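Side-chain contacts in stage III sporulation protein AB (Bacillus subtilis, PDB 6BS9), which is essential for spore formation and probably serves, through this soluble helical part, in a secretion-like transport apparatus assembled during sporulation: residues G93-I98 with I102-H107; T66-S71 with E87-F92; S47-A52 with K73-T78; S54-L57 with S61-A64. One frame throughout, in Å; residues are numbered along the deposited sequence.

Contact 1 (G93-I98 with I102-H107)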
loop_
_atom_site.group_PDB
_atom_site.type_symbol
_atom_site.label_atom_id
_atom_site.label_comp_id
_atom_site.label_asym_id
_atom_site.label_seq_id
_atom_site.Cartn_x
_atom_site.Cartn_y
_atom_site.Cartn_z
ATOM N N GLY A 93 7.108 0.738 -2.748
ATOM C CA GLY A 93 8.001 -0.410 -2.935
ATOM C C GLY A 93 9.478 -0.037 -2.984
ATOM O O GLY A 93 10.281 -0.645 -2.304
ATOM N N GLU A 94 9.818 0.959 -3.789
ATOM C CA GLU A 94 11.187 1.451 -3.974
ATOM C C GLU A 94 11.741 1.862 -2.615
ATOM O O GLU A 94 12.848 1.468 -2.223
ATOM C CB GLU A 94 11.190 2.610 -5.012
ATOM C CG GLU A 94 10.425 2.304 -6.341
ATOM C CD GLU A 94 11.197 2.080 -7.652
ATOM O OE1 GLU A 94 10.577 2.390 -8.737
ATOM O OE2 GLU A 94 12.349 1.547 -7.644
ATOM N N THR A 95 10.889 2.459 -1.794
ATOM C CA THR A 95 11.218 2.784 -0.440
ATOM C C THR A 95 11.641 1.653 0.467
ATOM O O THR A 95 12.352 1.844 1.469
ATOM C CB THR A 95 9.982 3.515 0.183
ATOM O OG1 THR A 95 9.826 4.795 -0.425
ATOM C CG2 THR A 95 10.055 3.693 1.682
ATOM N N LEU A 96 11.137 0.459 0.230
ATOM C CA LEU A 96 11.490 -0.685 1.097
ATOM C C LEU A 96 12.944 -1.063 0.967
ATOM O O LEU A 96 13.466 -1.841 1.780
ATOM C CB LEU A 96 10.548 -1.887 0.793
ATOM C CG LEU A 96 9.066 -1.540 1.004
ATOM C CD1 LEU A 96 8.137 -2.602 0.491
ATOM C CD2 LEU A 96 8.771 -1.267 2.443
ATOM N N GLY A 97 13.508 -0.677 -0.167
ATOM C CA GLY A 97 14.902 -0.909 -0.458
ATOM C C GLY A 97 15.860 0.184 -0.110
ATOM O O GLY A 97 17.027 0.064 -0.425
ATOM N N ILE A 98 15.387 1.232 0.561
ATOM C CA ILE A 98 16.253 2.256 1.123
ATOM C C ILE A 98 16.929 1.731 2.411
ATOM O O ILE A 98 16.271 1.375 3.363
ATOM C CB ILE A 98 15.472 3.590 1.346
ATOM C CG1 ILE A 98 14.961 4.120 0.001
ATOM C CG2 ILE A 98 16.353 4.653 2.006
ATOM C CD1 ILE A 98 14.102 5.367 0.129
ATOM N N ILE A 102 16.509 6.633 8.410
ATOM C CA ILE A 102 15.736 7.869 8.555
ATOM C C ILE A 102 15.133 8.251 7.223
ATOM O O ILE A 102 13.975 8.648 7.157
ATOM C CB ILE A 102 16.605 9.019 9.067
ATOM C CG1 ILE A 102 16.998 8.775 10.514
ATOM C CG2 ILE A 102 15.897 10.377 8.984
ATOM C CD1 ILE A 102 18.232 9.558 10.948
ATOM N N SER A 103 15.938 8.097 6.175
ATOM C CA SER A 103 15.495 8.367 4.829
ATOM C C SER A 103 14.352 7.429 4.417
ATOM O O SER A 103 13.334 7.875 3.904
ATOM C CB SER A 103 16.680 8.248 3.872
ATOM O OG SER A 103 16.342 8.763 2.626
ATOM N N GLN A 104 14.472 6.158 4.751
ATOM C CA GLN A 104 13.397 5.209 4.480
ATOM C C GLN A 104 12.096 5.638 5.168
ATOM O O GLN A 104 11.014 5.704 4.559
ATOM C CB GLN A 104 13.755 3.774 4.911
ATOM C CG GLN A 104 12.578 2.806 4.768
ATOM C CD GLN A 104 12.931 1.333 5.050
ATOM O OE1 GLN A 104 13.129 0.943 6.221
ATOM N NE2 GLN A 104 12.933 0.527 4.020
ATOM N N GLN A 105 12.225 5.929 6.440
ATOM C CA GLN A 105 11.087 6.353 7.234
ATOM C C GLN A 105 10.383 7.572 6.623
ATOM O O GLN A 105 9.160 7.590 6.507
ATOM C CB GLN A 105 11.573 6.656 8.659
ATOM C CG GLN A 105 10.497 6.567 9.696
ATOM C CD GLN A 105 10.046 7.904 10.196
ATOM O OE1 GLN A 105 10.681 8.500 11.078
ATOM N NE2 GLN A 105 8.895 8.367 9.699
ATOM N N LYS A 106 11.166 8.586 6.235
ATOM C CA LYS A 106 10.623 9.795 5.666
ATOM C C LYS A 106 10.015 9.525 4.305
ATOM O O LYS A 106 8.981 10.121 3.985
ATOM C CB LYS A 106 11.673 10.946 5.650
ATOM C CG LYS A 106 12.182 11.287 7.034
ATOM C CD LYS A 106 11.033 11.750 7.963
ATOM C CE LYS A 106 11.540 12.057 9.370
ATOM N NZ LYS A 106 10.407 12.485 10.224
ATOM N N HIS A 107 10.593 8.605 3.532
ATOM C CA HIS A 107 9.977 8.273 2.230
ATOM C C HIS A 107 8.675 7.464 2.396
ATOM O O HIS A 107 7.742 7.634 1.600
ATOM C CB HIS A 107 10.984 7.618 1.265
ATOM C CG HIS A 107 11.914 8.597 0.614
ATOM N ND1 HIS A 107 11.622 9.203 -0.590
ATOM C CD2 HIS A 107 13.033 9.197 1.058
ATOM C CE1 HIS A 107 12.545 10.108 -0.883
ATOM N NE2 HIS A 107 13.423 10.114 0.099
#
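Thr-95 meets Gln-104 and His-107 where helix 83-95 gives way, through a type I beta turn running from Thr-95 to Ile-98, to the long helix 101-128: the connection between two successive helices of this all-helical domain. The methyl CG2 of Thr-95 leans on the backbone, 3.6 Å from Gln-104 O, while its hydroxyl lies against His-107 CB and is hydrogen-bonded to the carbonyl of Gln-91, one turn back in its own helix. Leu-96, whose CB points away from 102-107, packs on Ile-24, Ala-64 and Trp-68. Ile-98 then turns its CB back toward the second helix. This CB sits 4.0 Å from Gln-104 CB, CG2 rests over the backbone N and CA of Gln-104, and CD1 reaches His-107, crossing that side chain at about a right angle with 3.9 Å from CD1 to CG. Gln-104 bridges back over the turn: with CG anti to its backbone N (chi1 174°) and the chain extended beyond it, the amide arrives at the Thr-95 carbonyl. There Thr-95 O, which already accepts Ile-98 N, takes Gln-104 NE2 on a lone pair at 2.9 Å, the N-H pointing almost straight at it (171°).

Contact 2 (T66-S71 with E87-F92)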
loop_
_atom_site.group_PDB
_atom_site.type_symbol
_atom_site.label_atom_id
_atom_site.label_comp_id
_atom_site.label_asym_id
_atom_site.label_seq_id
_atom_site.Cartn_x
_atom_site.Cartn_y
_atom_site.Cartn_z
ATOM N N THR A 66 11.029 -6.035 -4.284
ATOM C CA THR A 66 10.663 -6.793 -5.448
ATOM C C THR A 66 9.302 -7.464 -5.171
ATOM O O THR A 66 8.416 -7.453 -6.041
ATOM C CB THR A 66 11.752 -7.844 -5.766
ATOM O OG1 THR A 66 12.976 -7.180 -6.083
ATOM C CG2 THR A 66 11.361 -8.780 -6.917
ATOM N N ALA A 67 9.140 -8.022 -3.979
ATOM C CA ALA A 67 7.873 -8.677 -3.601
ATOM C C ALA A 67 6.693 -7.739 -3.657
ATOM O O ALA A 67 5.603 -8.123 -4.142
ATOM C CB ALA A 67 7.954 -9.274 -2.209
ATOM N N TRP A 68 6.916 -6.506 -3.230
ATOM C CA TRP A 68 5.885 -5.499 -3.335
ATOM C C TRP A 68 5.481 -5.147 -4.792
ATOM O O TRP A 68 4.279 -5.136 -5.134
ATOM C CB TRP A 68 6.301 -4.236 -2.626
ATOM C CG TRP A 68 5.264 -3.256 -2.675
ATOM C CD1 TRP A 68 5.137 -2.212 -3.567
ATOM C CD2 TRP A 68 4.098 -3.202 -1.852
ATOM N NE1 TRP A 68 4.005 -1.451 -3.271
ATOM C CE2 TRP A 68 3.343 -2.057 -2.247
ATOM C CE3 TRP A 68 3.603 -3.993 -0.793
ATOM C CZ2 TRP A 68 2.132 -1.743 -1.649
ATOM C CZ3 TRP A 68 2.407 -3.642 -0.174
ATOM C CH2 TRP A 68 1.713 -2.543 -0.582
ATOM N N GLU A 69 6.477 -4.893 -5.622
ATOM C CA GLU A 69 6.244 -4.559 -7.033
ATOM C C GLU A 69 5.467 -5.648 -7.735
ATOM O O GLU A 69 4.498 -5.363 -8.434
ATOM C CB GLU A 69 7.538 -4.312 -7.820
ATOM C CG GLU A 69 7.709 -2.864 -8.195
ATOM C CD GLU A 69 8.539 -2.062 -7.228
ATOM O OE1 GLU A 69 9.771 -2.288 -7.281
ATOM O OE2 GLU A 69 7.956 -1.188 -6.512
ATOM N N GLN A 70 5.880 -6.889 -7.524
ATOM C CA GLN A 70 5.213 -8.047 -8.117
ATOM C C GLN A 70 3.758 -8.153 -7.637
ATOM O O GLN A 70 2.869 -8.367 -8.418
ATOM C CB GLN A 70 6.009 -9.318 -7.799
ATOM C CG GLN A 70 6.195 -10.273 -8.967
ATOM C CD GLN A 70 7.124 -11.458 -8.654
ATOM O OE1 GLN A 70 6.713 -12.632 -8.758
ATOM N NE2 GLN A 70 8.389 -11.162 -8.266
ATOM N N SER A 71 3.516 -7.954 -6.346
ATOM C CA SER A 71 2.172 -8.061 -5.831
ATOM C C SER A 71 1.295 -6.958 -6.335
ATOM O O SER A 71 0.142 -7.151 -6.705
ATOM C CB SER A 71 2.183 -8.057 -4.297
ATOM O OG SER A 71 3.138 -8.959 -3.781
ATOM N N GLU A 87 1.659 4.927 -9.106
ATOM C CA GLU A 87 2.996 5.476 -8.987
ATOM C C GLU A 87 3.368 5.678 -7.513
ATOM O O GLU A 87 4.468 5.383 -7.113
ATOM C CB GLU A 87 3.133 6.799 -9.792
ATOM C CG GLU A 87 3.159 6.610 -11.330
ATOM C CD GLU A 87 4.296 5.719 -11.838
ATOM O OE1 GLU A 87 5.454 5.804 -11.272
ATOM O OE2 GLU A 87 4.031 4.911 -12.789
ATOM N N VAL A 88 2.427 6.152 -6.720
ATOM C CA VAL A 88 2.671 6.262 -5.326
ATOM C C VAL A 88 2.958 4.911 -4.707
ATOM O O VAL A 88 3.923 4.770 -3.946
ATOM C CB VAL A 88 1.511 6.977 -4.591
ATOM C CG1 VAL A 88 1.703 6.908 -3.083
ATOM C CG2 VAL A 88 1.429 8.438 -5.042
ATOM N N LEU A 89 2.146 3.902 -5.028
ATOM C CA LEU A 89 2.376 2.566 -4.496
ATOM C C LEU A 89 3.697 1.939 -4.963
ATOM O O LEU A 89 4.370 1.255 -4.195
ATOM C CB LEU A 89 1.172 1.690 -4.776
ATOM C CG LEU A 89 -0.083 2.142 -4.010
ATOM C CD1 LEU A 89 -1.312 1.476 -4.511
ATOM C CD2 LEU A 89 0.039 1.906 -2.491
ATOM N N LYS A 90 4.089 2.219 -6.189
ATOM C CA LYS A 90 5.390 1.810 -6.708
ATOM C C LYS A 90 6.501 2.486 -5.948
ATOM O O LYS A 90 7.458 1.825 -5.571
ATOM C CB LYS A 90 5.494 2.129 -8.212
ATOM C CG LYS A 90 6.729 1.549 -8.901
ATOM C CD LYS A 90 6.771 1.873 -10.403
ATOM C CE LYS A 90 7.904 1.121 -11.127
ATOM N NZ LYS A 90 7.653 0.911 -12.597
ATOM N N GLN A 91 6.398 3.798 -5.729
ATOM C CA GLN A 91 7.402 4.530 -4.897
ATOM C C GLN A 91 7.482 3.976 -3.472
ATOM O O GLN A 91 8.564 3.890 -2.905
ATOM C CB GLN A 91 7.421 6.109 -4.964
ATOM C CG GLN A 91 6.169 6.958 -5.143
ATOM C CD GLN A 91 6.327 8.417 -4.585
ATOM O OE1 GLN A 91 5.453 8.915 -3.897
ATOM N NE2 GLN A 91 7.450 9.065 -4.877
ATOM N N PHE A 92 6.361 3.527 -2.923
ATOM C CA PHE A 92 6.409 2.839 -1.642
ATOM C C PHE A 92 7.275 1.556 -1.712
ATOM O O PHE A 92 8.078 1.304 -0.827
ATOM C CB PHE A 92 5.002 2.550 -1.076
ATOM C CG PHE A 92 5.007 1.714 0.174
ATOM C CD1 PHE A 92 5.303 2.259 1.365
ATOM C CD2 PHE A 92 4.727 0.367 0.138
ATOM C CE1 PHE A 92 5.290 1.492 2.547
ATOM C CE2 PHE A 92 4.768 -0.402 1.270
ATOM C CZ PHE A 92 5.046 0.156 2.491
#
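Trp-68 lays its indole against helix 83-95, joining two helices of the bundle; segments 66-71 and 87-92 run nearly antiparallel (158°), their axes 9.5 Å apart at closest approach. The side chain leaves its helix with CG anti to the backbone N, and this carries the ring across the gap. NE1 reaches the carbonyl of Leu-89, 2.9 Å from NE1 to O, in a noticeably bent bond (142° at the hydrogen); the donor stands above the carbonyl plane, away from the lone-pair directions. One face of the same indole receives the edge of Phe-92. CD2 of Phe-92 comes 3.7 Å from Trp-68 CE2, displaced toward the rim of the indole, and the planes stand at 73°, a T-shaped pair. Phe-92 likewise has CG anti to its backbone N, which brings the ring edge against that face. Leu-89 adds CD2 against Trp-68 CZ2 at 4.3 Å. Beside this aromatic cluster, Glu-69 bends at chi2 and brings OE2 to 3.8 Å from Lys-90 CG. OE2 also lies 3.2 Å from Lys-90 O without a hydrogen bond, both being acceptors; the ammonium group is farther off, 6.4 Å from OE2 to NZ. Phe-53, Leu-17 and Leu-49 also pack on Trp-68. The indole thus buries its apolar surface in the core while its one polar atom, NE1, is satisfied by a backbone carbonyl of the facing helix.

Contact 3 (S47-A52 with K73-T78)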
loop_
_atom_site.group_PDB
_atom_site.type_symbol
_atom_site.label_atom_id
_atom_site.label_comp_id
_atom_site.label_asym_id
_atom_site.label_seq_id
_atom_site.Cartn_x
_atom_site.Cartn_y
_atom_site.Cartn_z
ATOM N N SER A 47 -7.379 -6.108 0.263
ATOM C CA SER A 47 -6.852 -7.262 1.016
ATOM C C SER A 47 -5.882 -8.158 0.254
ATOM O O SER A 47 -4.817 -8.509 0.771
ATOM C CB SER A 47 -8.007 -8.154 1.475
ATOM O OG SER A 47 -7.532 -9.224 2.225
ATOM N N THR A 48 -6.186 -8.424 -1.006
ATOM C CA THR A 48 -5.344 -9.284 -1.845
ATOM C C THR A 48 -3.948 -8.729 -2.159
ATOM O O THR A 48 -2.961 -9.469 -2.272
ATOM C CB THR A 48 -6.070 -9.628 -3.152
ATOM O OG1 THR A 48 -7.307 -10.257 -2.802
ATOM C CG2 THR A 48 -5.254 -10.661 -3.937
ATOM N N LEU A 49 -3.813 -7.410 -2.170
ATOM C CA LEU A 49 -2.483 -6.832 -2.273
ATOM C C LEU A 49 -1.609 -7.340 -1.115
ATOM O O LEU A 49 -0.447 -7.649 -1.323
ATOM C CB LEU A 49 -2.565 -5.299 -2.297
ATOM C CG LEU A 49 -1.244 -4.503 -2.250
ATOM C CD1 LEU A 49 -0.286 -4.819 -3.373
ATOM C CD2 LEU A 49 -1.571 -3.029 -2.314
ATOM N N PHE A 50 -2.182 -7.384 0.098
ATOM C CA PHE A 50 -1.434 -7.672 1.300
ATOM C C PHE A 50 -1.213 -9.155 1.510
ATOM O O PHE A 50 -0.123 -9.538 1.973
ATOM C CB PHE A 50 -2.043 -6.965 2.548
ATOM C CG PHE A 50 -1.900 -5.487 2.454
ATOM C CD1 PHE A 50 -0.688 -4.889 2.750
ATOM C CD2 PHE A 50 -2.888 -4.746 1.789
ATOM C CE1 PHE A 50 -0.487 -3.573 2.497
ATOM C CE2 PHE A 50 -2.716 -3.399 1.586
ATOM C CZ PHE A 50 -1.504 -2.807 1.933
ATOM N N SER A 51 -2.167 -9.973 1.110
ATOM C CA SER A 51 -1.931 -11.436 1.136
ATOM C C SER A 51 -0.947 -11.878 0.052
ATOM O O SER A 51 -0.078 -12.694 0.330
ATOM C CB SER A 51 -3.265 -12.282 1.066
ATOM O OG SER A 51 -4.030 -11.937 -0.020
ATOM N N ALA A 52 -1.058 -11.314 -1.143
ATOM C CA ALA A 52 -0.030 -11.557 -2.171
ATOM C C ALA A 52 1.376 -11.140 -1.753
ATOM O O ALA A 52 2.315 -11.870 -2.019
ATOM C CB ALA A 52 -0.393 -10.850 -3.433
ATOM N N LYS A 73 1.526 -5.359 -9.279
ATOM C CA LYS A 73 1.175 -5.609 -10.701
ATOM C C LYS A 73 0.131 -6.687 -10.829
ATOM O O LYS A 73 -0.795 -6.619 -11.641
ATOM C CB LYS A 73 2.419 -5.982 -11.525
ATOM C CG LYS A 73 3.419 -4.815 -11.698
ATOM C CD LYS A 73 4.425 -5.009 -12.838
ATOM C CE LYS A 73 5.873 -5.377 -12.462
ATOM N NZ LYS A 73 6.889 -4.301 -12.701
ATOM N N LYS A 74 0.301 -7.706 -10.014
ATOM C CA LYS A 74 -0.608 -8.827 -10.012
ATOM C C LYS A 74 -2.017 -8.358 -9.652
ATOM O O LYS A 74 -2.980 -8.827 -10.242
ATOM C CB LYS A 74 -0.034 -9.877 -9.038
ATOM C CG LYS A 74 -0.632 -11.272 -9.005
ATOM C CD LYS A 74 -0.179 -11.994 -7.699
ATOM C CE LYS A 74 -1.043 -13.250 -7.353
ATOM N NZ LYS A 74 -1.371 -14.200 -8.473
ATOM N N VAL A 75 -2.182 -7.455 -8.682
ATOM C CA VAL A 75 -3.539 -7.121 -8.225
ATOM C C VAL A 75 -4.086 -5.885 -8.884
ATOM O O VAL A 75 -5.290 -5.615 -8.788
ATOM C CB VAL A 75 -3.660 -6.989 -6.674
ATOM C CG1 VAL A 75 -3.100 -8.223 -5.953
ATOM C CG2 VAL A 75 -2.997 -5.711 -6.171
ATOM N N TRP A 76 -3.215 -5.131 -9.530
ATOM C CA TRP A 76 -3.565 -3.815 -9.979
ATOM C C TRP A 76 -4.912 -3.663 -10.651
ATOM O O TRP A 76 -5.694 -2.757 -10.306
ATOM C CB TRP A 76 -2.496 -3.278 -10.935
ATOM C CG TRP A 76 -2.839 -1.881 -11.297
ATOM C CD1 TRP A 76 -3.243 -1.415 -12.525
ATOM C CD2 TRP A 76 -2.968 -0.782 -10.375
ATOM N NE1 TRP A 76 -3.592 -0.080 -12.414
ATOM C CE2 TRP A 76 -3.413 0.331 -11.113
ATOM C CE3 TRP A 76 -2.682 -0.622 -8.996
ATOM C CZ2 TRP A 76 -3.587 1.588 -10.532
ATOM C CZ3 TRP A 76 -2.849 0.607 -8.419
ATOM C CH2 TRP A 76 -3.302 1.709 -9.194
ATOM N N ASP A 77 -5.219 -4.527 -11.600
ATOM C CA ASP A 77 -6.466 -4.406 -12.362
ATOM C C ASP A 77 -7.712 -4.686 -11.537
ATOM O O ASP A 77 -8.792 -4.344 -11.945
ATOM C CB ASP A 77 -6.440 -5.334 -13.593
ATOM C CG ASP A 77 -5.475 -4.839 -14.676
ATOM O OD1 ASP A 77 -5.179 -3.618 -14.780
ATOM O OD2 ASP A 77 -5.007 -5.686 -15.460
ATOM N N THR A 78 -7.585 -5.314 -10.363
ATOM C CA THR A 78 -8.755 -5.502 -9.515
ATOM C C THR A 78 -9.154 -4.237 -8.732
ATOM O O THR A 78 -10.249 -4.156 -8.139
ATOM C CB THR A 78 -8.541 -6.703 -8.573
ATOM O OG1 THR A 78 -7.411 -6.478 -7.734
ATOM C CG2 THR A 78 -8.277 -7.992 -9.392
#
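Val-75, near the C-terminal end of helix 64-75, sets one methyl against Thr-48 and the other against Leu-49 of helix 46-58. Start at its CB, which points toward the other helix and forks there. The branch CG1, anti to the carbonyl carbon of Val-75 (chi1 -52°), goes to the Thr-48 side: it touches Thr-48 CG2 at 3.8 Å and lies 3.9 Å from Thr-48 O, the two side chains sliding past each other in opposite directions. The other branch, CG2, sits between the backbone N and the carbonyl carbon and takes the Leu-49 side, where it meets CB of Leu-49 at 3.9 Å and CD1 of Leu-49 at 4.0 Å. The Leu-49 side chain crosses that of Val-75 at about a right angle, and one methyl touches both its base and one of its tips. These are consecutive helices of the domain's helical bundle, linked by the short loop after helix 46-58, and the packing here lies toward the far end from that loop. One turn on from Thr-48, Ala-52 faces the same way, with CB 4.4 Å from CD of Lys-74; the aliphatic part of the lysine lies along the outer margin of the contact. Thr-48 OG1 is hydrogen-bonded to Gln-44, while its CG2 faces Val-75. Behind Leu-49, Trp-68 and Leu-13 continue the packing inward. Just past Val-75 the helical bonding becomes irregular, and Val-75 O accepts both N and OG1 of Thr-78, the hydroxyl lying in the carbonyl plane on a lone pair.

Contact 4 (S54-L57 with S61-A64)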
loop_
_atom_site.group_PDB
_atom_site.type_symbol
_atom_site.label_atom_id
_atom_site.label_comp_id
_atom_site.label_asym_id
_atom_site.label_seq_id
_atom_site.Cartn_x
_atom_site.Cartn_y
_atom_site.Cartn_z
ATOM N N SER A 54 2.503 -10.911 1.336
ATOM C CA SER A 54 2.881 -11.900 2.359
ATOM C C SER A 54 3.368 -13.201 1.764
ATOM O O SER A 54 4.424 -13.686 2.081
ATOM C CB SER A 54 1.677 -12.182 3.267
ATOM O OG SER A 54 1.989 -13.161 4.218
ATOM N N ASP A 55 2.618 -13.751 0.818
ATOM C CA ASP A 55 3.093 -14.928 0.104
ATOM C C ASP A 55 4.477 -14.706 -0.539
ATOM O O ASP A 55 5.307 -15.565 -0.515
ATOM C CB ASP A 55 2.096 -15.310 -1.014
ATOM C CG ASP A 55 0.788 -15.796 -0.480
ATOM O OD1 ASP A 55 0.717 -16.170 0.729
ATOM O OD2 ASP A 55 -0.201 -15.794 -1.267
ATOM N N GLN A 56 4.669 -13.581 -1.206
ATOM C CA GLN A 56 5.873 -13.382 -2.026
ATOM C C GLN A 56 7.040 -13.298 -1.113
ATOM O O GLN A 56 8.060 -13.847 -1.403
ATOM C CB GLN A 56 5.790 -12.100 -2.892
ATOM C CG GLN A 56 5.204 -12.215 -4.295
ATOM C CD GLN A 56 5.660 -13.457 -5.007
ATOM O OE1 GLN A 56 4.921 -14.432 -5.088
ATOM N NE2 GLN A 56 6.880 -13.438 -5.506
ATOM N N LEU A 57 6.892 -12.558 -0.033
ATOM C CA LEU A 57 7.940 -12.465 0.961
ATOM C C LEU A 57 8.275 -13.779 1.617
ATOM O O LEU A 57 9.433 -14.153 1.729
ATOM C CB LEU A 57 7.497 -11.590 2.100
ATOM C CG LEU A 57 7.495 -10.124 1.840
ATOM C CD1 LEU A 57 6.618 -9.418 2.859
ATOM C CD2 LEU A 57 8.921 -9.587 1.834
ATOM N N SER A 61 13.047 -15.548 -2.246
ATOM C CA SER A 61 14.335 -14.994 -2.056
ATOM C C SER A 61 14.331 -13.510 -2.472
ATOM O O SER A 61 15.385 -12.928 -2.622
ATOM C CB SER A 61 15.295 -15.756 -2.942
ATOM O OG SER A 61 15.161 -15.276 -4.272
ATOM N N ASP A 62 13.153 -12.982 -2.778
ATOM C CA ASP A 62 12.952 -11.616 -3.220
ATOM C C ASP A 62 13.213 -10.645 -2.092
ATOM O O ASP A 62 12.785 -10.886 -0.971
ATOM C CB ASP A 62 11.475 -11.418 -3.613
ATOM C CG ASP A 62 11.075 -12.039 -5.006
ATOM O OD1 ASP A 62 11.950 -12.638 -5.736
ATOM O OD2 ASP A 62 9.819 -11.964 -5.316
ATOM N N SER A 63 13.811 -9.500 -2.399
ATOM C CA SER A 63 13.715 -8.334 -1.502
ATOM C C SER A 63 12.249 -7.910 -1.284
ATOM O O SER A 63 11.391 -8.174 -2.075
ATOM C CB SER A 63 14.468 -7.131 -2.067
ATOM O OG SER A 63 13.833 -6.669 -3.263
ATOM N N ALA A 64 12.000 -7.186 -0.223
ATOM C CA ALA A 64 10.655 -6.684 0.042
ATOM C C ALA A 64 10.179 -5.788 -1.096
ATOM O O ALA A 64 9.037 -5.851 -1.502
ATOM C CB ALA A 64 10.620 -5.956 1.372
#
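Leu-57 spreads one methyl over the start of the next helix: CD2 lies 3.8 Å from Ala-64 CA and 4.0 Å from Ala-64 CB. Its CB leaves the backbone heading away from the 61-64 segment, yet the side chain returns at its end, because CG stands anti to the carbonyl carbon and beside the backbone N, from where CD2 can reach across. A second, polar contact is made by Gln-56 and Asp-62. In the glutamine the bend at chi2 turns the amide round toward the loop, where NE2 donates to OD2 of Asp-62 at 3.3 Å. That hydrogen bond is long and bent, 140° at the hydrogen. The carboxylate oxygen is approached on its syn side but from 30° out of the carboxylate plane, whereas OD2 lies close to the plane of the amide. Amide and carboxylate are turned 51° against each other and their side chains cross at a slant; one N-H and one oxygen make the bond. Asp-62 points its CB toward helix 46-58, and its neighbour Ser-63, at the N-cap position of the following helix, has its OG hydrogen-bonded to OG1 of Thr-66. Together these contacts close the short loop joining helix 46-58 to helix 64-75 at the surface of the domain. Gln-56 also packs against Ala-67, Gln-70 and Ser-71 of helix 64-75, and Leu-31 of helix 31-41 touches both Leu-57 and Ala-64, packing beside the place where the three helices meet.

Contacts 2 and 3 are buried and share helix 64-75, which packs on helix 83-95 through contact 2 and on helix 46-58 through contact 3; they touch where Trp-68 CH2 meets Leu-49 CD2 at 3.7 Å. Contacts 1 and 4 lie at the surface, each at a turn between successive helices, and each pairs a glutamine amide with an oxygen: a backbone carbonyl in contact 1, a carboxylate in contact 4. The interior differs within itself, aromatic with one indole bond in contact 2, mainly methyl and methylene packing with no polar bond across it in contact 3. Contacts 1 and 3 sit on opposite sides of the chain's centre, about 21 Å between centres, while Gly-93 CA touches Trp-68 CD1 at 3.4 Å between contacts 1 and 2.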